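Side-chain contacts in farnesyl pyrophosphate synthase (Pseudomonas aeruginosa, PDB 3ZOU), which catalyses the chain elongation of geranyl diphosphate with isopentenyl diphosphate to give farnesyl diphosphate, the C15 precursor of many isoprenoids: residues A4-R9 and A55-G60; L29-E34 and E107-L112; H83-A88 and D93-Q98; A272-F277 and P283-A288. All blocks are in the same frame, centred on the assembly; numbering follows the deposited sequence.

Contact 1 of 4, residues A4-R9 and A55-G60; sequences AAYQAR and ACEALG. With 6H6 (3-(2-oxo-1,3-benzoxazol-3(2H)-yl)propanoic acid), chain G.
Tyr6 of helix 3-19 and Glu57 of helix 47-58 meet through a single polar bridge, and the Tyr6 side chain can be followed along its whole length toward it. Its CB points at the facing helix, and chi1 of -171° turns CG away from the backbone N, sending the ring straight out from its own helix. Along the way the side chain touches Leu50, Tyr53 and Ala54 of helix 47-58, and CE1 meets Pro283 of helix 282-293. CE1 also has Glu57 OE2 at 3.4 Å, while CZ approaches the same oxygen about as closely. At the tip, Tyr6 OH donates a hydrogen bond of 2.6 Å to Glu57 OE2. The carboxylate lies at the ring edge, with Glu57 CD in the ring plane, but the two flat groups are twisted 54° apart, and the hydroxyl reaches OE2 69° out of the carboxylate plane. Glu57 arrives from the opposite direction with its chain extended beyond CG. Arg9 NH2 stays 4.9 Å from Glu57 OE2, too far for a salt bridge. Glu57 O accepts from Gly60 N in the Schellman motif, with Gly60 as C-prime, that ends helix 47-58. The contact thus joins two helices of the mainly helical polyprenyl synthetase fold, beside the pocket where Ala4 and Gln7 touch the bound benzoxazolone fragment.

Contact 2 of 4, residues L29-E34 and E107-L112; sequences LQRLYE and EATAIL
Arg31 and Thr109 supply the polar half of this contact between helix 30-40 and helix 107-126, and Leu32 and Leu112 the apolar half. The backbones are closest at Leu32 and Thr109, whose CA atoms are 6.7 Å apart.

In the polar part, Arg31 NH1 lies 3.0 Å from Thr109 OG1. The hydroxyl sits at the edge of the guanidinium and in its plane, yet the N-H...O angle is just 124°, so this is a weak hydrogen bond. The stronger partner of NH1 is Asp106, whose OD2 forms a salt bridge with it; Asp106 OD1 also accepts from the backbone N of Thr109, so one carboxylate ties the arginine to the first turn of helix 107-126. With chi1 at -171° and the chain extended from CG to NE, Arg31 reaches over to helix 107-126 and crosses the threonine side chain at about a right angle. Thr109 CB, at 3.7 Å, and CG2, at 3.8 Å, also border NH1.

In the apolar part, Leu32 CD1 packs 4.3 Å from Leu112 CB and 4.2 Å from the backbone C of Leu112. This is a loose contact made by the tip of one leucine against the base of the other.

Both segments also touch the second subunit: its Ala88 packs on Glu107 and Ala108, and its Gly156 on Leu29. The arrangement is helix-helix packing at the dimer interface of a polyprenyl synthetase.

Contact 3 of 4, residues H83-A88 and D93-Q98; sequences HDDLPA and DLRRGQ. With MG (magnesium ion), chain D; MG (magnesium ion), chain C; GPP (geranyl diphosphate), chain E.
Arg95 grips Asp85 side-on with two nitrogens, one to each carboxylate oxygen; Asp85 is the second aspartate of the first DDxxxxD motif (Asp84 to Asp90), and Arg95 follows that motif. The straighter bond runs from Arg95 NE to Asp85 OD2, 3.0 Å at 168°, meeting OD2 on its syn side. Arg95 NH2 to Asp85 OD1 is shorter, 2.8 Å, but bent to 135°, and it arrives 39° out of the carboxylate plane. A bend at chi3 of Arg95 turns the remaining edge to the substrate: NH1 donates to O3B of geranyl diphosphate at 3.0 Å, while NH2 reaches O1B weakly.

Asp84 bridges two magnesium ions. Its OD2 is 2.1 Å from the ion that binds GPP O1A and O1B, and its OD1 2.2 Å from the other, which shares O1A. Asp90 and waters complete both sites; Gln158 NE2 donates to Asp84 OD1.

Outward, His83 CB lies 3.8 Å from C9 of the geranyl chain, His83 ND1 bonds Asp115 of the second subunit, and Leu86 and Pro87 pack on helix 107-126. One water donates to both Asp85 OD1 and Leu94 O, each at 2.7 Å, and its oxygen lies on one guanidinium face of Arg95, offset toward the rim.

Contact 4 of 4, residues A272-F277 and P283-A288; sequences AALDGF and PLRQLA
Arg285 leaves helix 282-293 with CG anti to its carbonyl carbon (chi1 -63°) and an extended chain from CG to NE, which carries its guanidinium across to the carbonyls of Leu274 and Phe277. These two residues are the first and last of a type II beta turn that follows helix 256-273, so the contact closes an interhelical connection in the all-alpha polyprenyl synthetase fold. A single nitrogen, Arg285 NH2, donates to both carbonyls. The bond to Phe277 O is 2.9 Å and fairly straight at 162°, although the donor stands above that carbonyl plane; the one to Leu274 O is 2.8 Å but bent to 133°. Leu274 O also accepts the turn's own Phe277 N, which approaches from the other face of the carbonyl, so two donors grip it.

The other terminal nitrogen, Arg285 NH1, links the arginine to Asp282 at the helix start by a salt bridge and to Pro278 O in the connection. In the apolar part, Leu274 CD1 lies 3.7 Å from Leu284 CB and equally near Arg285 CG, with the two leucine side chains crossing at roughly a right angle. Inside the turn, Leu274 CD2 sits 4.0 Å above the centre of the Phe277 ring.

Overall arrangement
The four contacts form two groups. Contacts 1 and 4, with centres 12 Å apart, touch directly: Tyr6 CE1 lies 3.7 Å from Pro283 CG, and Leu59 CD2 lies 3.6 Å from Phe277 CE2. Both border the benzoxazolone fragment, through Ala4 and Gln7 in one and Leu287 in the other. Contacts 2 and 3, with centres 15 Å apart, meet where His83 NE2 probably bonds to Ile111 O; both touch the second subunit, and 83-88/93-98 is nested in the chain loop closed by contact 2. Contact 3 holds two magnesium ions and geranyl diphosphate; a further magnesium is about 12 Å from the Asp84 side chain. The fragment occupies a separate pocket, about 14 Å from the Arg95 side chain.

Contact 1 of 4, residues A4-R9 and A55-G60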
# COMPACT_ATOMS: atom_id res chain seq x y z
N ALA A 4 24.23 7.96 19.16
CA ALA A 4 24.12 6.53 19.32
C ALA A 4 23.05 6.21 20.36
O ALA A 4 22.26 5.34 20.10
CB ALA A 4 25.45 5.90 19.71
N ALA A 5 23.02 6.91 21.49
CA ALA A 5 22.00 6.76 22.52
C ALA A 5 20.60 7.14 22.02
O ALA A 5 19.60 6.47 22.30
CB ALA A 5 22.33 7.59 23.75
N TYR A 6 20.54 8.18 21.19
CA TYR A 6 19.27 8.63 20.68
C TYR A 6 18.76 7.54 19.71
O TYR A 6 17.57 7.17 19.72
CB TYR A 6 19.39 9.99 19.97
CG TYR A 6 18.07 10.61 19.62
CD1 TYR A 6 17.36 11.38 20.51
CD2 TYR A 6 17.49 10.41 18.36
CE1 TYR A 6 16.11 11.93 20.25
CE2 TYR A 6 16.24 10.94 18.08
CZ TYR A 6 15.55 11.70 18.97
OH TYR A 6 14.34 12.21 18.71
N GLN A 7 19.66 7.05 18.87
CA GLN A 7 19.32 5.98 17.91
C GLN A 7 18.83 4.71 18.64
O GLN A 7 17.78 4.12 18.30
CB GLN A 7 20.48 5.68 17.01
CG GLN A 7 20.28 4.57 16.03
CD GLN A 7 20.43 3.16 16.59
OE1 GLN A 7 21.25 2.90 17.47
NE2 GLN A 7 19.66 2.21 16.03
N ALA A 8 19.52 4.33 19.70
CA ALA A 8 19.09 3.15 20.48
C ALA A 8 17.73 3.33 21.11
O ALA A 8 16.94 2.39 21.12
CB ALA A 8 20.14 2.78 21.51
N ARG A 9 17.43 4.51 21.65
CA ARG A 9 16.12 4.80 22.24
C ARG A 9 14.98 4.76 21.19
O ARG A 9 13.89 4.18 21.43
CB ARG A 9 16.07 6.17 22.92
CG ARG A 9 16.71 6.21 24.30
CD ARG A 9 16.15 7.38 25.16
NE ARG A 9 15.89 8.63 24.42
CZ ARG A 9 16.63 9.75 24.44
NH1 ARG A 9 17.76 9.84 25.16
NH2 ARG A 9 16.24 10.81 23.73
N ALA A 55 12.17 14.80 14.16
CA ALA A 55 11.46 15.92 13.60
C ALA A 55 10.30 16.38 14.52
O ALA A 55 10.03 17.59 14.61
CB ALA A 55 10.94 15.56 12.18
N CYS A 56 9.60 15.43 15.10
CA CYS A 56 8.51 15.73 16.00
C CYS A 56 9.12 16.55 17.18
O CYS A 56 8.58 17.64 17.47
CB CYS A 56 7.90 14.46 16.47
SG CYS A 56 6.51 14.66 17.60
N GLU A 57 10.22 16.09 17.76
CA GLU A 57 10.88 16.82 18.90
C GLU A 57 11.42 18.17 18.48
O GLU A 57 11.36 19.17 19.26
CB GLU A 57 11.98 16.00 19.55
CG GLU A 57 11.52 14.73 20.19
CD GLU A 57 12.75 14.00 20.84
OE1 GLU A 57 13.66 14.65 21.37
OE2 GLU A 57 12.86 12.79 20.75
N ALA A 58 11.90 18.28 17.25
CA ALA A 58 12.46 19.51 16.73
C ALA A 58 11.44 20.62 16.78
O ALA A 58 11.80 21.81 16.91
CB ALA A 58 12.97 19.35 15.29
N LEU A 59 10.15 20.26 16.63
CA LEU A 59 9.05 21.25 16.63
C LEU A 59 8.37 21.31 17.97
O LEU A 59 7.29 21.88 18.05
CB LEU A 59 8.00 20.95 15.53
CG LEU A 59 8.57 21.04 14.10
CD1 LEU A 59 7.45 20.84 13.10
CD2 LEU A 59 9.34 22.28 13.74
N GLY A 60 8.99 20.70 18.97
CA GLY A 60 8.47 20.69 20.37
C GLY A 60 7.42 19.66 20.72
O GLY A 60 6.80 19.76 21.80
O 6H6 G . 26.23 0.93 15.72
N1 6H6 G . 24.72 4.74 14.95
O1 6H6 G . 25.76 5.88 16.66
C2 6H6 G . 24.91 5.79 15.75
O2 6H6 G . 24.02 6.75 15.43
C3 6H6 G . 23.29 6.30 14.39
C4 6H6 G . 22.27 6.91 13.70
C5 6H6 G . 21.69 6.17 12.67
C6 6H6 G . 22.14 4.89 12.38
C7 6H6 G . 23.15 4.26 13.07
C8 6H6 G . 23.74 5.00 14.09
C9 6H6 G . 25.46 3.49 15.03
C10 6H6 G . 24.75 2.73 16.17
C11 6H6 G . 25.14 1.25 16.24
OXT 6H6 G . 24.36 0.49 16.85

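Contact 2 of 4, residues L29-E34 and E107-L112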
# COMPACT_ATOMS: atom_id res chain seq x y z
N LEU A 29 -3.29 -17.88 9.28
CA LEU A 29 -2.45 -16.73 8.87
C LEU A 29 -1.16 -16.65 9.63
O LEU A 29 -0.36 -15.74 9.44
CB LEU A 29 -3.26 -15.43 9.02
CG LEU A 29 -4.54 -15.29 8.17
CD1 LEU A 29 -5.29 -14.04 8.58
CD2 LEU A 29 -4.26 -15.32 6.68
N GLN A 30 -0.86 -17.66 10.49
CA GLN A 30 0.32 -17.59 11.30
C GLN A 30 1.60 -17.48 10.51
O GLN A 30 2.47 -16.69 10.85
CB GLN A 30 0.39 -18.84 12.20
CG GLN A 30 -0.45 -18.58 13.42
CD GLN A 30 -0.49 -19.74 14.38
OE1 GLN A 30 -0.19 -20.87 14.02
NE2 GLN A 30 -0.91 -19.46 15.60
N ARG A 31 1.72 -18.25 9.45
CA ARG A 31 3.03 -18.25 8.73
C ARG A 31 3.23 -16.91 8.01
O ARG A 31 4.35 -16.39 8.01
CB ARG A 31 3.08 -19.40 7.72
CG ARG A 31 4.44 -19.62 7.09
CD ARG A 31 4.47 -20.90 6.25
NE ARG A 31 5.74 -21.23 5.65
CZ ARG A 31 6.13 -20.83 4.47
NH1 ARG A 31 5.41 -19.93 3.78
NH2 ARG A 31 7.30 -21.23 4.00
N LEU A 32 2.17 -16.36 7.43
CA LEU A 32 2.29 -15.05 6.80
C LEU A 32 2.74 -13.98 7.75
O LEU A 32 3.65 -13.21 7.44
CB LEU A 32 0.90 -14.69 6.19
CG LEU A 32 0.84 -13.27 5.59
CD1 LEU A 32 1.74 -13.15 4.39
CD2 LEU A 32 -0.60 -12.92 5.25
N TYR A 33 2.14 -13.99 8.94
CA TYR A 33 2.51 -13.01 9.97
C TYR A 33 3.94 -13.28 10.45
O TYR A 33 4.67 -12.34 10.76
CB TYR A 33 1.50 -12.95 11.10
CG TYR A 33 0.34 -12.08 10.74
CD1 TYR A 33 -0.65 -12.51 9.84
CD2 TYR A 33 0.24 -10.79 11.22
CE1 TYR A 33 -1.69 -11.67 9.46
CE2 TYR A 33 -0.78 -9.91 10.81
CZ TYR A 33 -1.76 -10.39 9.96
OH TYR A 33 -2.80 -9.53 9.60
N GLU A 34 4.34 -14.54 10.54
CA GLU A 34 5.74 -14.81 10.83
C GLU A 34 6.70 -14.27 9.79
O GLU A 34 7.78 -13.74 10.13
CB GLU A 34 6.00 -16.31 11.04
CG GLU A 34 7.44 -16.57 11.48
CD GLU A 34 8.08 -15.54 12.51
OE1 GLU A 34 7.47 -15.44 13.62
OE2 GLU A 34 9.13 -14.79 12.24
N GLU A 107 9.31 -17.61 -2.10
CA GLU A 107 9.22 -16.38 -2.85
C GLU A 107 7.79 -15.79 -2.82
O GLU A 107 7.61 -14.60 -2.60
CB GLU A 107 9.71 -16.56 -4.28
CG GLU A 107 9.70 -15.28 -5.03
CD GLU A 107 10.35 -15.39 -6.40
OE1 GLU A 107 11.13 -16.36 -6.62
OE2 GLU A 107 10.05 -14.51 -7.25
N ALA A 108 6.81 -16.66 -2.98
CA ALA A 108 5.41 -16.18 -2.94
C ALA A 108 5.11 -15.53 -1.60
O ALA A 108 4.50 -14.44 -1.53
CB ALA A 108 4.47 -17.33 -3.22
N THR A 109 5.54 -16.17 -0.52
CA THR A 109 5.31 -15.67 0.85
C THR A 109 6.05 -14.35 1.04
O THR A 109 5.48 -13.44 1.63
CB THR A 109 5.68 -16.72 1.92
OG1 THR A 109 4.80 -17.84 1.73
CG2 THR A 109 5.47 -16.19 3.31
N ALA A 110 7.26 -14.18 0.49
CA ALA A 110 7.98 -12.91 0.63
C ALA A 110 7.23 -11.82 -0.07
O ALA A 110 7.07 -10.73 0.46
CB ALA A 110 9.37 -13.02 0.09
N ILE A 111 6.80 -12.10 -1.30
CA ILE A 111 6.06 -11.11 -2.06
C ILE A 111 4.82 -10.65 -1.30
O ILE A 111 4.57 -9.41 -1.13
CB ILE A 111 5.62 -11.64 -3.47
CG1 ILE A 111 6.85 -11.79 -4.37
CG2 ILE A 111 4.63 -10.70 -4.13
CD1 ILE A 111 6.64 -12.75 -5.55
N LEU A 112 4.06 -11.60 -0.84
CA LEU A 112 2.83 -11.38 -0.12
C LEU A 112 3.07 -10.69 1.26
O LEU A 112 2.34 -9.74 1.59
CB LEU A 112 2.07 -12.70 0.12
CG LEU A 112 1.50 -13.28 -1.17
CD1 LEU A 112 0.91 -14.65 -0.86
CD2 LEU A 112 0.43 -12.37 -1.74

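Contact 3 of 4, residues H83-A88 and D93-Q98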
# COMPACT_ATOMS: atom_id res chain seq x y z
N HIS A 83 11.03 -6.78 -1.39
CA HIS A 83 10.86 -6.85 -2.85
C HIS A 83 12.20 -6.66 -3.56
O HIS A 83 12.42 -7.30 -4.56
CB HIS A 83 9.77 -5.92 -3.35
CG HIS A 83 8.38 -6.41 -3.07
ND1 HIS A 83 7.25 -5.76 -3.51
CD2 HIS A 83 7.94 -7.51 -2.42
CE1 HIS A 83 6.18 -6.41 -3.13
NE2 HIS A 83 6.56 -7.49 -2.46
N ASP A 84 13.03 -5.74 -3.08
CA ASP A 84 14.35 -5.46 -3.69
C ASP A 84 15.21 -6.76 -3.67
O ASP A 84 16.00 -6.97 -4.59
CB ASP A 84 15.06 -4.38 -2.92
CG ASP A 84 16.42 -4.02 -3.48
OD1 ASP A 84 16.51 -3.41 -4.60
OD2 ASP A 84 17.43 -4.37 -2.85
N ASP A 85 15.06 -7.59 -2.68
CA ASP A 85 15.91 -8.76 -2.53
C ASP A 85 15.48 -9.89 -3.48
O ASP A 85 16.21 -10.85 -3.69
CB ASP A 85 15.84 -9.28 -1.11
CG ASP A 85 16.61 -8.45 -0.10
OD1 ASP A 85 17.59 -7.78 -0.45
OD2 ASP A 85 16.26 -8.56 1.07
N LEU A 86 14.26 -9.81 -4.01
CA LEU A 86 13.73 -10.92 -4.83
C LEU A 86 14.58 -11.26 -6.04
O LEU A 86 15.24 -10.42 -6.57
CB LEU A 86 12.32 -10.58 -5.33
CG LEU A 86 11.23 -10.41 -4.28
CD1 LEU A 86 9.98 -9.87 -4.93
CD2 LEU A 86 10.94 -11.74 -3.60
N PRO A 87 14.49 -12.55 -6.49
CA PRO A 87 15.25 -12.92 -7.65
C PRO A 87 15.10 -12.03 -8.86
O PRO A 87 16.07 -11.85 -9.60
CB PRO A 87 14.72 -14.31 -7.93
CG PRO A 87 14.42 -14.86 -6.62
CD PRO A 87 13.82 -13.69 -5.88
N ALA A 88 13.91 -11.47 -9.10
CA ALA A 88 13.68 -10.63 -10.26
C ALA A 88 14.29 -9.26 -10.17
O ALA A 88 14.38 -8.52 -11.14
CB ALA A 88 12.22 -10.48 -10.51
N ASP A 93 20.53 -13.54 -1.52
CA ASP A 93 20.33 -14.60 -0.54
C ASP A 93 20.38 -14.12 0.90
O ASP A 93 19.88 -14.75 1.82
CB ASP A 93 21.40 -15.66 -0.75
CG ASP A 93 21.27 -16.40 -2.07
OD1 ASP A 93 20.24 -16.38 -2.75
OD2 ASP A 93 22.28 -17.13 -2.40
N LEU A 94 21.10 -13.00 1.09
CA LEU A 94 21.36 -12.45 2.40
C LEU A 94 21.04 -10.95 2.49
O LEU A 94 21.11 -10.22 1.50
CB LEU A 94 22.84 -12.59 2.73
CG LEU A 94 23.36 -14.03 2.73
CD1 LEU A 94 24.89 -13.94 2.74
CD2 LEU A 94 22.81 -14.76 3.95
N ARG A 95 20.68 -10.56 3.68
CA ARG A 95 20.58 -9.15 4.02
C ARG A 95 21.21 -8.99 5.40
O ARG A 95 20.77 -9.61 6.38
CB ARG A 95 19.12 -8.69 4.00
CG ARG A 95 19.05 -7.19 4.39
CD ARG A 95 17.70 -6.59 4.03
NE ARG A 95 17.59 -6.34 2.60
CZ ARG A 95 18.14 -5.33 1.91
NH1 ARG A 95 18.91 -4.39 2.50
NH2 ARG A 95 17.92 -5.23 0.60
N ARG A 96 22.26 -8.17 5.45
CA ARG A 96 23.06 -8.01 6.70
C ARG A 96 23.41 -9.40 7.30
O ARG A 96 23.18 -9.72 8.46
CB ARG A 96 22.34 -7.06 7.65
CG ARG A 96 22.31 -5.64 7.05
CD ARG A 96 21.64 -4.56 7.90
NE ARG A 96 21.34 -5.06 9.23
CZ ARG A 96 20.13 -5.40 9.69
NH1 ARG A 96 19.03 -5.30 8.94
NH2 ARG A 96 20.04 -5.84 10.93
N GLY A 97 23.88 -10.26 6.40
CA GLY A 97 24.30 -11.61 6.72
C GLY A 97 23.28 -12.63 7.15
O GLY A 97 23.67 -13.71 7.47
N GLN A 98 21.96 -12.33 7.11
CA GLN A 98 20.94 -13.29 7.43
C GLN A 98 20.11 -13.65 6.19
O GLN A 98 20.03 -12.83 5.27
CB GLN A 98 20.00 -12.73 8.53
CG GLN A 98 20.72 -12.47 9.84
CD GLN A 98 21.09 -13.75 10.55
OE1 GLN A 98 20.29 -14.67 10.65
NE2 GLN A 98 22.33 -13.81 11.05
MG MG D . 19.48 -4.51 -3.20
MG MG C . 18.40 -2.78 -5.53
C1 GPP E . 17.59 -0.93 -1.75
O1 GPP E . 18.57 -0.39 -2.67
C2 GPP E . 16.21 -0.64 -2.26
C3 GPP E . 15.54 0.49 -1.95
C4 GPP E . 16.13 1.39 -0.94
C5 GPP E . 14.18 0.76 -2.42
C6 GPP E . 13.54 -0.55 -2.95
C7 GPP E . 12.27 -0.19 -3.56
C8 GPP E . 11.32 -1.01 -4.00
C9 GPP E . 11.29 -2.54 -3.94
C10 GPP E . 10.23 -0.15 -4.56
PA GPP E . 19.85 -1.26 -3.05
O1A GPP E . 19.39 -2.55 -3.79
O2A GPP E . 20.74 -0.34 -3.86
O3A GPP E . 20.49 -1.45 -1.59
PB GPP E . 20.76 -2.80 -0.75
O1B GPP E . 20.08 -3.91 -1.54
O2B GPP E . 22.26 -2.98 -0.69
O3B GPP E . 20.08 -2.42 0.57
O HOH W 1 20.00 -7.90 0.78
O HOH W 2 19.29 -6.47 -2.56
O HOH W 3 20.09 -2.26 -6.71
O HOH W 4 17.75 -0.67 -5.70
O HOH W 5 17.51 -3.30 -7.40
O HOH W 6 21.43 -4.89 -3.73

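Contact 4 of 4, residues A272-F277 and P283-A288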
# COMPACT_ATOMS: atom_id res chain seq x y z
N ALA A 272 22.34 24.16 8.13
CA ALA A 272 21.84 25.52 7.81
C ALA A 272 20.31 25.54 7.75
O ALA A 272 19.68 26.47 8.15
CB ALA A 272 22.37 25.99 6.51
N ALA A 273 19.72 24.44 7.23
CA ALA A 273 18.28 24.37 7.20
C ALA A 273 17.67 24.41 8.58
O ALA A 273 16.54 24.83 8.71
CB ALA A 273 17.85 23.09 6.53
N LEU A 274 18.41 24.00 9.62
CA LEU A 274 17.92 24.04 10.96
C LEU A 274 18.37 25.29 11.78
O LEU A 274 18.18 25.31 12.97
CB LEU A 274 18.37 22.78 11.69
CG LEU A 274 17.98 21.47 11.05
CD1 LEU A 274 18.56 20.33 11.91
CD2 LEU A 274 16.48 21.44 11.01
N ASP A 275 18.92 26.27 11.10
CA ASP A 275 19.26 27.55 11.76
C ASP A 275 18.00 28.17 12.31
O ASP A 275 16.93 28.21 11.66
CB ASP A 275 20.00 28.51 10.82
CG ASP A 275 21.44 28.12 10.65
OD1 ASP A 275 22.00 27.44 11.55
OD2 ASP A 275 22.01 28.54 9.61
N GLY A 276 18.07 28.59 13.55
CA GLY A 276 16.86 29.15 14.15
C GLY A 276 15.95 28.14 14.82
O GLY A 276 15.10 28.52 15.63
N PHE A 277 16.12 26.85 14.54
CA PHE A 277 15.41 25.90 15.34
C PHE A 277 16.04 25.87 16.74
O PHE A 277 17.24 26.06 16.90
CB PHE A 277 15.48 24.47 14.76
CG PHE A 277 14.54 24.24 13.61
CD1 PHE A 277 14.71 24.89 12.41
CD2 PHE A 277 13.52 23.34 13.73
CE1 PHE A 277 13.86 24.66 11.32
CE2 PHE A 277 12.67 23.10 12.64
CZ PHE A 277 12.84 23.75 11.46
N PRO A 283 19.08 16.55 18.00
CA PRO A 283 19.24 15.20 17.48
C PRO A 283 19.39 15.18 15.95
O PRO A 283 20.19 14.42 15.44
CB PRO A 283 17.96 14.53 17.95
CG PRO A 283 17.74 15.14 19.30
CD PRO A 283 18.05 16.57 19.08
N LEU A 284 18.61 16.01 15.30
CA LEU A 284 18.73 16.15 13.83
C LEU A 284 20.08 16.66 13.40
O LEU A 284 20.72 16.22 12.44
CB LEU A 284 17.64 17.03 13.29
CG LEU A 284 16.18 16.52 13.28
CD1 LEU A 284 15.27 17.52 12.60
CD2 LEU A 284 16.06 15.19 12.57
N ARG A 285 20.55 17.66 14.15
CA ARG A 285 21.88 18.17 13.84
C ARG A 285 22.97 17.12 14.00
O ARG A 285 23.92 16.97 13.19
CB ARG A 285 22.20 19.40 14.72
CG ARG A 285 21.28 20.57 14.48
CD ARG A 285 21.55 21.70 15.48
NE ARG A 285 20.74 22.87 15.18
CZ ARG A 285 19.77 23.38 15.92
NH1 ARG A 285 19.49 22.92 17.11
NH2 ARG A 285 19.09 24.38 15.43
N GLN A 286 22.90 16.40 15.12
CA GLN A 286 23.85 15.34 15.43
C GLN A 286 23.84 14.20 14.39
O GLN A 286 24.86 13.63 14.07
CB GLN A 286 23.62 14.80 16.85
CG GLN A 286 23.99 15.80 17.91
CD GLN A 286 23.84 15.20 19.32
OE1 GLN A 286 24.05 13.99 19.52
NE2 GLN A 286 23.54 16.04 20.29
N LEU A 287 22.65 13.87 13.93
CA LEU A 287 22.53 12.88 12.87
C LEU A 287 23.22 13.34 11.59
O LEU A 287 23.92 12.56 11.01
CB LEU A 287 21.03 12.58 12.59
CG LEU A 287 20.86 11.56 11.45
CD1 LEU A 287 21.30 10.18 11.88
CD2 LEU A 287 19.37 11.56 11.13
N ALA A 288 23.02 14.57 11.22
CA ALA A 288 23.71 15.11 10.05
C ALA A 288 25.21 14.98 10.11
O ALA A 288 25.86 14.59 9.13
CB ALA A 288 23.28 16.51 9.73